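Local atomic coordinates of lipase (Acinetobacter baumannii, PDB entry 4OPM), a protein that probably hydrolyses the ester bonds of lipids such as triacylglycerols, as a putative lipase of the alpha/beta hydrolase fold. Residues 38-49 / 67-76; 135-143 / 288-299. All coordinates share one frame; numbering follows the deposited sequence. Where two conformers were deposited one is given.

Contacts 1 and 2 are built on the same mixed beta-sheet, and their centres lie 13 Å apart. Contact 1 joins strands within the sheet, whereas contact 2 packs the C-terminal helix 281-298 against strand 137-143; strand 114-119 runs between the two. The helix also bridges them directly: Leu-292 meets Leu-47 and packs against the Tyr-71 hydroxyl (Leu-292 CB to Tyr-71 OH 3.4 Å), while Glu-296 touches Pro-45. Neither contact supplies a residue of the likely Ser-His-Asp triad of Ser-120, His-274 and Asp-245, but Leu-49 of contact 1 and Phe-141 of contact 2 both lie near the presumed nucleophile elbow without touching it.

Contact 1 (38-49 / 67-76); sequences EGGSSTKPTLLL and LTTNYHVIIP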
loop_
_atom_site.group_PDB
_atom_site.type_symbol
_atom_site.label_atom_id
_atom_site.label_comp_id
_atom_site.label_asym_id
_atom_site.label_seq_id
_atom_site.Cartn_x
_atom_site.Cartn_y
_atom_site.Cartn_z
ATOM N N GLU A 38 6.320 -4.731 12.765
ATOM C CA GLU A 38 5.368 -5.550 13.498
ATOM C C GLU A 38 5.000 -4.857 14.791
ATOM O O GLU A 38 5.883 -4.351 15.488
ATOM C CB GLU A 38 5.937 -6.951 13.764
ATOM C CG GLU A 38 5.004 -7.859 14.556
ATOM C CD GLU A 38 5.470 -9.287 14.764
ATOM O OE1 GLU A 38 6.646 -9.586 14.463
ATOM O OE2 GLU A 38 4.663 -10.102 15.260
ATOM N N GLY A 39 3.712 -4.858 15.100
ATOM C CA GLY A 39 3.194 -4.276 16.335
ATOM C C GLY A 39 1.955 -4.976 16.854
ATOM O O GLY A 39 1.325 -5.771 16.143
ATOM N N GLY A 40 1.637 -4.703 18.115
ATOM C CA GLY A 40 0.486 -5.293 18.784
ATOM C C GLY A 40 0.697 -6.717 19.271
ATOM O O GLY A 40 1.712 -7.358 18.966
ATOM N N SER A 41 -0.275 -7.220 20.032
ATOM C CA SER A 41 -0.226 -8.558 20.612
ATOM C C SER A 41 -0.584 -9.630 19.587
ATOM O O SER A 41 -1.526 -9.460 18.813
ATOM C CB SER A 41 -1.181 -8.651 21.802
ATOM O OG SER A 41 -1.171 -9.951 22.366
ATOM N N SER A 42 0.102 -10.769 19.654
ATOM C CA SER A 42 -0.176 -11.926 18.798
ATOM C C SER A 42 -1.550 -12.572 19.157
ATOM O O SER A 42 -2.055 -13.382 18.388
ATOM C CB SER A 42 0.946 -12.956 18.916
ATOM O OG SER A 42 1.140 -13.340 20.268
ATOM N N THR A 43 -2.155 -12.183 20.298
ATOM C CA THR A 43 -3.482 -12.657 20.722
ATOM C C THR A 43 -4.603 -11.936 19.950
ATOM O O THR A 43 -5.759 -12.355 20.010
ATOM C CB THR A 43 -3.703 -12.458 22.237
ATOM O OG1 THR A 43 -3.622 -11.068 22.575
ATOM C CG2 THR A 43 -2.757 -13.269 23.082
ATOM N N LYS A 44 -4.257 -10.838 19.260
ATOM C CA LYS A 44 -5.209 -9.983 18.561
ATOM C C LYS A 44 -5.337 -10.367 17.086
ATOM O O LYS A 44 -4.428 -10.996 16.540
ATOM C CB LYS A 44 -4.789 -8.504 18.713
ATOM C CG LYS A 44 -4.657 -8.035 20.168
ATOM C CD LYS A 44 -5.991 -7.857 20.864
ATOM C CE LYS A 44 -5.809 -7.180 22.199
ATOM N NZ LYS A 44 -7.066 -7.223 22.984
ATOM N N PRO A 45 -6.456 -9.993 16.406
ATOM C CA PRO A 45 -6.595 -10.356 14.977
ATOM C C PRO A 45 -5.483 -9.740 14.120
ATOM O O PRO A 45 -5.075 -8.593 14.349
ATOM C CB PRO A 45 -7.974 -9.797 14.597
ATOM C CG PRO A 45 -8.689 -9.600 15.899
ATOM C CD PRO A 45 -7.616 -9.204 16.868
ATOM N N THR A 46 -4.966 -10.530 13.168
ATOM C CA THR A 46 -3.871 -10.108 12.304
ATOM C C THR A 46 -4.345 -9.171 11.199
ATOM O O THR A 46 -5.367 -9.427 10.553
ATOM C CB THR A 46 -3.151 -11.326 11.708
ATOM O OG1 THR A 46 -2.687 -12.139 12.780
ATOM C CG2 THR A 46 -1.964 -10.941 10.821
ATOM N N LEU A 47 -3.554 -8.096 10.993
ATOM C CA LEU A 47 -3.763 -7.094 9.925
ATOM C C LEU A 47 -2.508 -6.989 9.090
ATOM O O LEU A 47 -1.431 -6.684 9.615
ATOM C CB LEU A 47 -4.152 -5.655 10.383
ATOM C CG LEU A 47 -5.145 -5.368 11.495
ATOM C CD1 LEU A 47 -5.277 -3.867 11.698
ATOM C CD2 LEU A 47 -6.499 -5.929 11.204
ATOM N N LEU A 48 -2.642 -7.225 7.779
ATOM C CA LEU A 48 -1.527 -7.110 6.842
ATOM C C LEU A 48 -1.721 -5.832 6.031
ATOM O O LEU A 48 -2.744 -5.699 5.353
ATOM C CB LEU A 48 -1.429 -8.356 5.933
ATOM C CG LEU A 48 -0.335 -8.346 4.847
ATOM C CD1 LEU A 48 1.063 -8.384 5.460
ATOM C CD2 LEU A 48 -0.529 -9.514 3.865
ATOM N N LEU A 49 -0.756 -4.891 6.123
ATOM C CA LEU A 49 -0.837 -3.596 5.433
ATOM C C LEU A 49 0.165 -3.554 4.317
ATOM O O LEU A 49 1.358 -3.761 4.562
ATOM C CB LEU A 49 -0.630 -2.409 6.404
ATOM C CG LEU A 49 -1.448 -2.416 7.689
ATOM C CD1 LEU A 49 -1.116 -1.206 8.549
ATOM C CD2 LEU A 49 -2.927 -2.446 7.389
ATOM N N LEU A 67 -3.861 1.202 15.295
ATOM C CA LEU A 67 -4.264 -0.201 15.157
ATOM C C LEU A 67 -3.448 -1.162 16.015
ATOM O O LEU A 67 -3.914 -2.268 16.290
ATOM C CB LEU A 67 -4.136 -0.616 13.674
ATOM C CG LEU A 67 -5.035 0.147 12.677
ATOM C CD1 LEU A 67 -4.622 -0.130 11.263
ATOM C CD2 LEU A 67 -6.522 -0.152 12.906
ATOM N N THR A 68 -2.242 -0.761 16.431
ATOM C CA THR A 68 -1.341 -1.632 17.187
ATOM C C THR A 68 -1.817 -1.876 18.645
ATOM O O THR A 68 -1.264 -2.750 19.297
ATOM C CB THR A 68 0.086 -1.103 17.140
ATOM O OG1 THR A 68 0.097 0.259 17.562
ATOM C CG2 THR A 68 0.719 -1.239 15.768
ATOM N N THR A 69 -2.835 -1.157 19.144
ATOM C CA THR A 69 -3.322 -1.429 20.502
ATOM C C THR A 69 -4.236 -2.662 20.465
ATOM O O THR A 69 -4.033 -3.590 21.252
ATOM C CB THR A 69 -4.017 -0.207 21.127
ATOM O OG1 THR A 69 -3.080 0.865 21.233
ATOM C CG2 THR A 69 -4.592 -0.499 22.518
ATOM N N ASN A 70 -5.195 -2.697 19.522
ATOM C CA ASN A 70 -6.182 -3.769 19.462
ATOM C C ASN A 70 -5.973 -4.790 18.337
ATOM O O ASN A 70 -6.754 -5.743 18.239
ATOM C CB ASN A 70 -7.580 -3.165 19.380
ATOM C CG ASN A 70 -7.927 -2.437 20.644
ATOM O OD1 ASN A 70 -7.697 -2.926 21.750
ATOM N ND2 ASN A 70 -8.384 -1.213 20.519
ATOM N N TYR A 71 -4.926 -4.626 17.503
ATOM C CA TYR A 71 -4.659 -5.570 16.421
ATOM C C TYR A 71 -3.195 -5.974 16.345
ATOM O O TYR A 71 -2.339 -5.300 16.916
ATOM C CB TYR A 71 -5.121 -4.993 15.065
ATOM C CG TYR A 71 -6.619 -4.791 15.025
ATOM C CD1 TYR A 71 -7.477 -5.856 14.748
ATOM C CD2 TYR A 71 -7.189 -3.573 15.385
ATOM C CE1 TYR A 71 -8.860 -5.706 14.805
ATOM C CE2 TYR A 71 -8.578 -3.410 15.437
ATOM C CZ TYR A 71 -9.404 -4.486 15.154
ATOM O OH TYR A 71 -10.769 -4.371 15.219
ATOM N N HIS A 72 -2.926 -7.109 15.676
ATOM C CA HIS A 72 -1.577 -7.615 15.416
ATOM C C HIS A 72 -1.218 -7.153 13.996
ATOM O O HIS A 72 -1.673 -7.731 13.012
ATOM C CB HIS A 72 -1.489 -9.135 15.583
ATOM C CG HIS A 72 -0.112 -9.677 15.345
ATOM N ND1 HIS A 72 0.087 -10.879 14.697
ATOM C CD2 HIS A 72 1.095 -9.155 15.678
ATOM C CE1 HIS A 72 1.398 -11.063 14.670
ATOM N NE2 HIS A 72 2.046 -10.055 15.255
ATOM N N VAL A 73 -0.417 -6.102 13.904
ATOM C CA VAL A 73 -0.144 -5.426 12.638
ATOM C C VAL A 73 1.174 -5.900 12.020
ATOM O O VAL A 73 2.202 -5.919 12.692
ATOM C CB VAL A 73 -0.181 -3.882 12.859
ATOM C CG1 VAL A 73 0.081 -3.121 11.565
ATOM C CG2 VAL A 73 -1.512 -3.442 13.477
ATOM N N ILE A 74 1.127 -6.254 10.720
ATOM C CA ILE A 74 2.300 -6.696 9.942
ATOM C C ILE A 74 2.408 -5.807 8.706
ATOM O O ILE A 74 1.441 -5.686 7.950
ATOM C CB ILE A 74 2.207 -8.200 9.573
ATOM C CG1 ILE A 74 2.136 -9.094 10.843
ATOM C CG2 ILE A 74 3.358 -8.633 8.618
ATOM C CD1 ILE A 74 3.475 -9.209 11.647
ATOM N N ILE A 75 3.569 -5.160 8.516
ATOM C CA ILE A 75 3.732 -4.209 7.407
ATOM C C ILE A 75 5.046 -4.481 6.674
ATOM O O ILE A 75 6.092 -3.969 7.064
ATOM C CB ILE A 75 3.670 -2.717 7.867
ATOM C CG1 ILE A 75 2.701 -2.476 9.038
ATOM C CG2 ILE A 75 3.394 -1.782 6.659
ATOM C CD1 ILE A 75 2.737 -1.018 9.593
ATOM N N PRO A 76 5.004 -5.223 5.573
ATOM C CA PRO A 76 6.255 -5.521 4.871
ATOM C C PRO A 76 6.705 -4.438 3.915
ATOM O O PRO A 76 5.891 -3.716 3.327
ATOM C CB PRO A 76 5.913 -6.797 4.079
ATOM C CG PRO A 76 4.432 -6.697 3.818
ATOM C CD PRO A 76 3.844 -5.930 4.980
HETATM O O HOH W 1 -2.574 -5.425 19.998
HETATM O O HOH W 2 -2.386 -12.435 15.529
HETATM O O HOH W 3 3.473 -2.510 3.271
#
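Strand 72-76 runs between two partners, antiparallel to Glu-38 and Gly-39 through paired Gly-39/Val-73 backbone bonds, and parallel to strand 46-49, whose axis passes at 4.6 Å and 22°. The His-72 side chain joins both neighbouring strands, one directly and one through water. With CG anti to the backbone N (chi1 -179°), its NE2 donates to the anti side of Glu-38 OE2 at 2.6 Å, nearly straight at 166° and in the ring plane; the other oxygen, OE1, forms a salt bridge with Lys-25. Histidine suits the place because ND1 also meets a water held by Thr-46 OG1 and the Ser-42 and Lys-44 carbonyls, fixing the ring's rotation at both ends. Ser-42 CA makes a CH-pi contact over one ring face. On the other face of the sheet, Leu-47, in one of its two conformers, lays CD1 against Tyr-71 CB (3.6 Å) and Leu-67 CD1, and Leu-49 CD1 packs against both Val-73 CG1 and Ile-75 CD1. Gly-39 leaves room for Thr-68 CG2, 4.0 Å from its CA. Strands 46-50 and 72-76 belong to a beta-alpha-beta unit of the alpha/beta hydrolase sheet; helix 94-107 covers Leu-48 and Ile-74, and helix 281-298 covers Leu-47 and Tyr-71.

Contact 2 (135-143 / 288-299); sequences FETKSLFLV and YVPFLLKVETNQ
Phe-141 lies on Tyr-288 in an offset stack, ring centroids 4.2 Å apart and planes 29° from parallel. Phe-141 CD2 sits over the centre of one tyrosine face, and Leu-292 CD1 covers the opposite face, so the ring is held between Phe-141 of the strand and the next turn of its own helix. At the other end the fully extended Lys-138 forms a salt bridge from NZ to Glu-296 OE2 (2.8 Å), on the syn side but 32° out of the carboxylate plane. A long lysine suits this partly exposed edge: its CG packs on Val-295 CG1 (4.1 Å) while the ammonium group reaches the carboxylate. Between these ends the small Ser-139 lets Phe-291 CE2 come within 3.8 Å of its CB. The C-terminal helix of this alpha/beta hydrolase fold lies against the sheet, its part 288-298 nearly antiparallel to strand 139-143, at 165° with axes 10.2 Å apart. One water, 2.7 Å from each, joins Tyr-288 OH to Ser-139 OG; the serine OG also bonds to ND1 of His-115 on the adjacent strand 114-119, and His-115 NE2 bonds to Glu-296 OE2, so one imidazole positions both serine and carboxylate. Farther out, Leu-238 of strand 237-242 touches both Phe-141 and Phe-291.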
loop_
_atom_site.group_PDB
_atom_site.type_symbol
_atom_site.label_atom_id
_atom_site.label_comp_id
_atom_site.label_asym_id
_atom_site.label_seq_id
_atom_site.Cartn_x
_atom_site.Cartn_y
_atom_site.Cartn_z
ATOM N N PHE A 135 -9.893 -18.299 1.442
ATOM C CA PHE A 135 -10.092 -18.810 2.798
ATOM C C PHE A 135 -9.069 -18.227 3.778
ATOM O O PHE A 135 -9.239 -18.389 4.991
ATOM C CB PHE A 135 -10.041 -20.348 2.815
ATOM C CG PHE A 135 -11.155 -20.993 2.021
ATOM C CD1 PHE A 135 -12.469 -20.960 2.479
ATOM C CD2 PHE A 135 -10.892 -21.633 0.815
ATOM C CE1 PHE A 135 -13.500 -21.549 1.739
ATOM C CE2 PHE A 135 -11.922 -22.227 0.079
ATOM C CZ PHE A 135 -13.219 -22.179 0.544
ATOM N N GLU A 136 -8.023 -17.553 3.248
ATOM C CA GLU A 136 -6.947 -16.929 4.025
ATOM C C GLU A 136 -7.169 -15.418 4.184
ATOM O O GLU A 136 -6.362 -14.737 4.825
ATOM C CB GLU A 136 -5.580 -17.178 3.349
ATOM C CG GLU A 136 -5.212 -18.641 3.132
ATOM C CD GLU A 136 -5.214 -19.538 4.355
ATOM O OE1 GLU A 136 -4.756 -19.093 5.433
ATOM O OE2 GLU A 136 -5.662 -20.701 4.226
ATOM N N THR A 137 -8.242 -14.890 3.584
ATOM C CA THR A 137 -8.573 -13.462 3.573
ATOM C C THR A 137 -9.865 -13.210 4.379
ATOM O O THR A 137 -10.952 -13.619 3.962
ATOM C CB THR A 137 -8.676 -12.975 2.104
ATOM O OG1 THR A 137 -7.496 -13.374 1.376
ATOM C CG2 THR A 137 -8.901 -11.457 2.000
ATOM N N LYS A 138 -9.742 -12.521 5.522
ATOM C CA LYS A 138 -10.875 -12.219 6.409
ATOM C C LYS A 138 -11.620 -10.967 5.955
ATOM O O LYS A 138 -12.829 -10.876 6.143
ATOM C CB LYS A 138 -10.385 -12.045 7.853
ATOM C CG LYS A 138 -11.481 -12.191 8.906
ATOM C CD LYS A 138 -10.885 -12.193 10.298
ATOM C CE LYS A 138 -11.830 -12.755 11.321
ATOM N NZ LYS A 138 -11.146 -12.973 12.624
ATOM N N SER A 139 -10.887 -9.985 5.418
ATOM C CA SER A 139 -11.472 -8.726 4.946
ATOM C C SER A 139 -10.488 -8.034 4.046
ATOM O O SER A 139 -9.289 -8.339 4.075
ATOM C CB SER A 139 -11.848 -7.811 6.119
ATOM O OG SER A 139 -10.711 -7.164 6.672
ATOM N N LEU A 140 -10.998 -7.080 3.269
ATOM C CA LEU A 140 -10.195 -6.304 2.338
ATOM C C LEU A 140 -10.462 -4.807 2.526
ATOM O O LEU A 140 -11.618 -4.396 2.618
ATOM C CB LEU A 140 -10.567 -6.756 0.920
ATOM C CG LEU A 140 -9.542 -6.611 -0.201
ATOM C CD1 LEU A 140 -8.290 -7.483 0.055
ATOM C CD2 LEU A 140 -10.160 -7.045 -1.521
ATOM N N PHE A 141 -9.398 -4.002 2.589
ATOM C CA PHE A 141 -9.546 -2.560 2.713
ATOM C C PHE A 141 -8.758 -1.957 1.568
ATOM O O PHE A 141 -7.540 -2.116 1.502
ATOM C CB PHE A 141 -9.098 -2.038 4.088
ATOM C CG PHE A 141 -9.161 -0.536 4.290
ATOM C CD1 PHE A 141 -10.117 0.239 3.631
ATOM C CD2 PHE A 141 -8.297 0.099 5.181
ATOM C CE1 PHE A 141 -10.181 1.624 3.832
ATOM C CE2 PHE A 141 -8.378 1.475 5.402
ATOM C CZ PHE A 141 -9.320 2.230 4.733
ATOM N N LEU A 142 -9.467 -1.356 0.616
ATOM C CA LEU A 142 -8.850 -0.798 -0.575
ATOM C C LEU A 142 -8.800 0.712 -0.488
ATOM O O LEU A 142 -9.836 1.369 -0.469
ATOM C CB LEU A 142 -9.612 -1.245 -1.832
ATOM C CG LEU A 142 -9.720 -2.774 -2.063
ATOM C CD1 LEU A 142 -10.644 -3.100 -3.243
ATOM C CD2 LEU A 142 -8.333 -3.411 -2.269
ATOM N N VAL A 143 -7.588 1.255 -0.455
ATOM C CA VAL A 143 -7.379 2.698 -0.373
ATOM C C VAL A 143 -6.815 3.173 -1.713
ATOM O O VAL A 143 -5.642 2.925 -1.990
ATOM C CB VAL A 143 -6.459 3.102 0.819
ATOM C CG1 VAL A 143 -6.380 4.629 0.943
ATOM C CG2 VAL A 143 -6.923 2.467 2.141
ATOM N N TYR A 288 -12.130 2.692 9.192
ATOM C CA TYR A 288 -11.559 1.343 9.231
ATOM C C TYR A 288 -11.791 0.593 10.556
ATOM O O TYR A 288 -12.121 -0.598 10.508
ATOM C CB TYR A 288 -10.056 1.400 8.902
ATOM C CG TYR A 288 -9.409 0.068 8.584
ATOM C CD1 TYR A 288 -10.123 -0.948 7.938
ATOM C CD2 TYR A 288 -8.054 -0.144 8.830
ATOM C CE1 TYR A 288 -9.514 -2.158 7.598
ATOM C CE2 TYR A 288 -7.432 -1.344 8.486
ATOM C CZ TYR A 288 -8.169 -2.349 7.878
ATOM O OH TYR A 288 -7.546 -3.513 7.524
ATOM N N VAL A 289 -11.621 1.259 11.714
ATOM C CA VAL A 289 -11.801 0.596 13.012
ATOM C C VAL A 289 -13.275 0.053 13.158
ATOM O O VAL A 289 -13.418 -1.135 13.442
ATOM C CB VAL A 289 -11.330 1.501 14.185
ATOM C CG1 VAL A 289 -11.830 0.981 15.530
ATOM C CG2 VAL A 289 -9.799 1.617 14.185
ATOM N N PRO A 290 -14.365 0.813 12.888
ATOM C CA PRO A 290 -15.716 0.207 12.979
ATOM C C PRO A 290 -15.922 -0.944 11.980
ATOM O O PRO A 290 -16.607 -1.911 12.307
ATOM C CB PRO A 290 -16.653 1.383 12.670
ATOM C CG PRO A 290 -15.845 2.598 12.957
ATOM C CD PRO A 290 -14.457 2.249 12.553
ATOM N N PHE A 291 -15.282 -0.867 10.793
ATOM C CA PHE A 291 -15.346 -1.917 9.768
ATOM C C PHE A 291 -14.730 -3.211 10.320
ATOM O O PHE A 291 -15.373 -4.259 10.265
ATOM C CB PHE A 291 -14.644 -1.473 8.470
ATOM C CG PHE A 291 -14.508 -2.567 7.432
ATOM C CD1 PHE A 291 -15.611 -2.987 6.682
ATOM C CD2 PHE A 291 -13.288 -3.205 7.226
ATOM C CE1 PHE A 291 -15.485 -3.996 5.718
ATOM C CE2 PHE A 291 -13.164 -4.219 6.272
ATOM C CZ PHE A 291 -14.261 -4.609 5.523
ATOM N N LEU A 292 -13.507 -3.128 10.874
ATOM C CA LEU A 292 -12.810 -4.278 11.467
ATOM C C LEU A 292 -13.631 -4.870 12.619
ATOM O O LEU A 292 -13.766 -6.096 12.692
ATOM C CB LEU A 292 -11.413 -3.873 11.954
ATOM C CG LEU A 292 -10.373 -3.531 10.879
ATOM C CD1 LEU A 292 -9.122 -2.904 11.527
ATOM C CD2 LEU A 292 -9.953 -4.791 10.097
ATOM N N LEU A 293 -14.235 -4.004 13.481
ATOM C CA LEU A 293 -15.055 -4.491 14.597
ATOM C C LEU A 293 -16.273 -5.277 14.076
ATOM O O LEU A 293 -16.596 -6.337 14.616
ATOM C CB LEU A 293 -15.498 -3.326 15.487
ATOM C CG LEU A 293 -15.933 -3.682 16.911
ATOM C CD1 LEU A 293 -14.760 -4.241 17.729
ATOM C CD2 LEU A 293 -16.500 -2.464 17.611
ATOM N N LYS A 294 -16.923 -4.769 13.014
ATOM C CA LYS A 294 -18.085 -5.400 12.394
ATOM C C LYS A 294 -17.717 -6.777 11.812
ATOM O O LYS A 294 -18.457 -7.745 12.030
ATOM C CB LYS A 294 -18.661 -4.483 11.310
ATOM C CG LYS A 294 -20.027 -4.938 10.812
ATOM C CD LYS A 294 -20.689 -3.900 9.918
ATOM C CE LYS A 294 -20.347 -4.112 8.468
ATOM N NZ LYS A 294 -21.335 -3.473 7.558
ATOM N N VAL A 295 -16.581 -6.865 11.084
ATOM C CA VAL A 295 -16.113 -8.125 10.485
ATOM C C VAL A 295 -15.805 -9.143 11.601
ATOM O O VAL A 295 -16.173 -10.310 11.480
ATOM C CB VAL A 295 -14.889 -7.917 9.549
ATOM C CG1 VAL A 295 -14.303 -9.253 9.068
ATOM C CG2 VAL A 295 -15.253 -7.025 8.364
ATOM N N GLU A 296 -15.147 -8.691 12.675
ATOM C CA GLU A 296 -14.793 -9.537 13.813
ATOM C C GLU A 296 -16.030 -10.085 14.532
ATOM O O GLU A 296 -16.010 -11.249 14.940
ATOM C CB GLU A 296 -13.902 -8.770 14.804
ATOM C CG GLU A 296 -12.448 -8.706 14.362
ATOM C CD GLU A 296 -11.746 -10.049 14.290
ATOM O OE1 GLU A 296 -11.889 -10.851 15.236
ATOM O OE2 GLU A 296 -11.039 -10.291 13.288
ATOM N N THR A 297 -17.090 -9.256 14.679
ATOM C CA THR A 297 -18.349 -9.612 15.344
ATOM C C THR A 297 -19.129 -10.623 14.492
ATOM O O THR A 297 -19.680 -11.582 15.035
ATOM C CB THR A 297 -19.172 -8.337 15.624
ATOM O OG1 THR A 297 -18.364 -7.425 16.368
ATOM C CG2 THR A 297 -20.464 -8.615 16.393
ATOM N N ASN A 298 -19.177 -10.395 13.158
ATOM C CA ASN A 298 -19.892 -11.250 12.202
ATOM C C ASN A 298 -19.223 -12.629 12.051
ATOM O O ASN A 298 -19.912 -13.600 11.735
ATOM C CB ASN A 298 -20.009 -10.560 10.835
ATOM C CG ASN A 298 -20.914 -9.335 10.800
ATOM O OD1 ASN A 298 -21.469 -8.882 11.815
ATOM N ND2 ASN A 298 -21.061 -8.747 9.618
ATOM N N GLN A 299 -17.898 -12.715 12.288
ATOM C CA GLN A 299 -17.123 -13.958 12.217
ATOM C C GLN A 299 -17.384 -14.797 13.474
ATOM O O GLN A 299 -17.919 -15.899 13.381
ATOM C CB GLN A 299 -15.623 -13.642 12.045
ATOM C CG GLN A 299 -14.665 -14.801 12.347
ATOM C CD GLN A 299 -13.929 -14.651 13.667
ATOM O OE1 GLN A 299 -13.869 -13.573 14.277
ATOM N NE2 GLN A 299 -13.325 -15.736 14.128
HETATM O O HOH W 4 -8.995 -5.148 5.981
#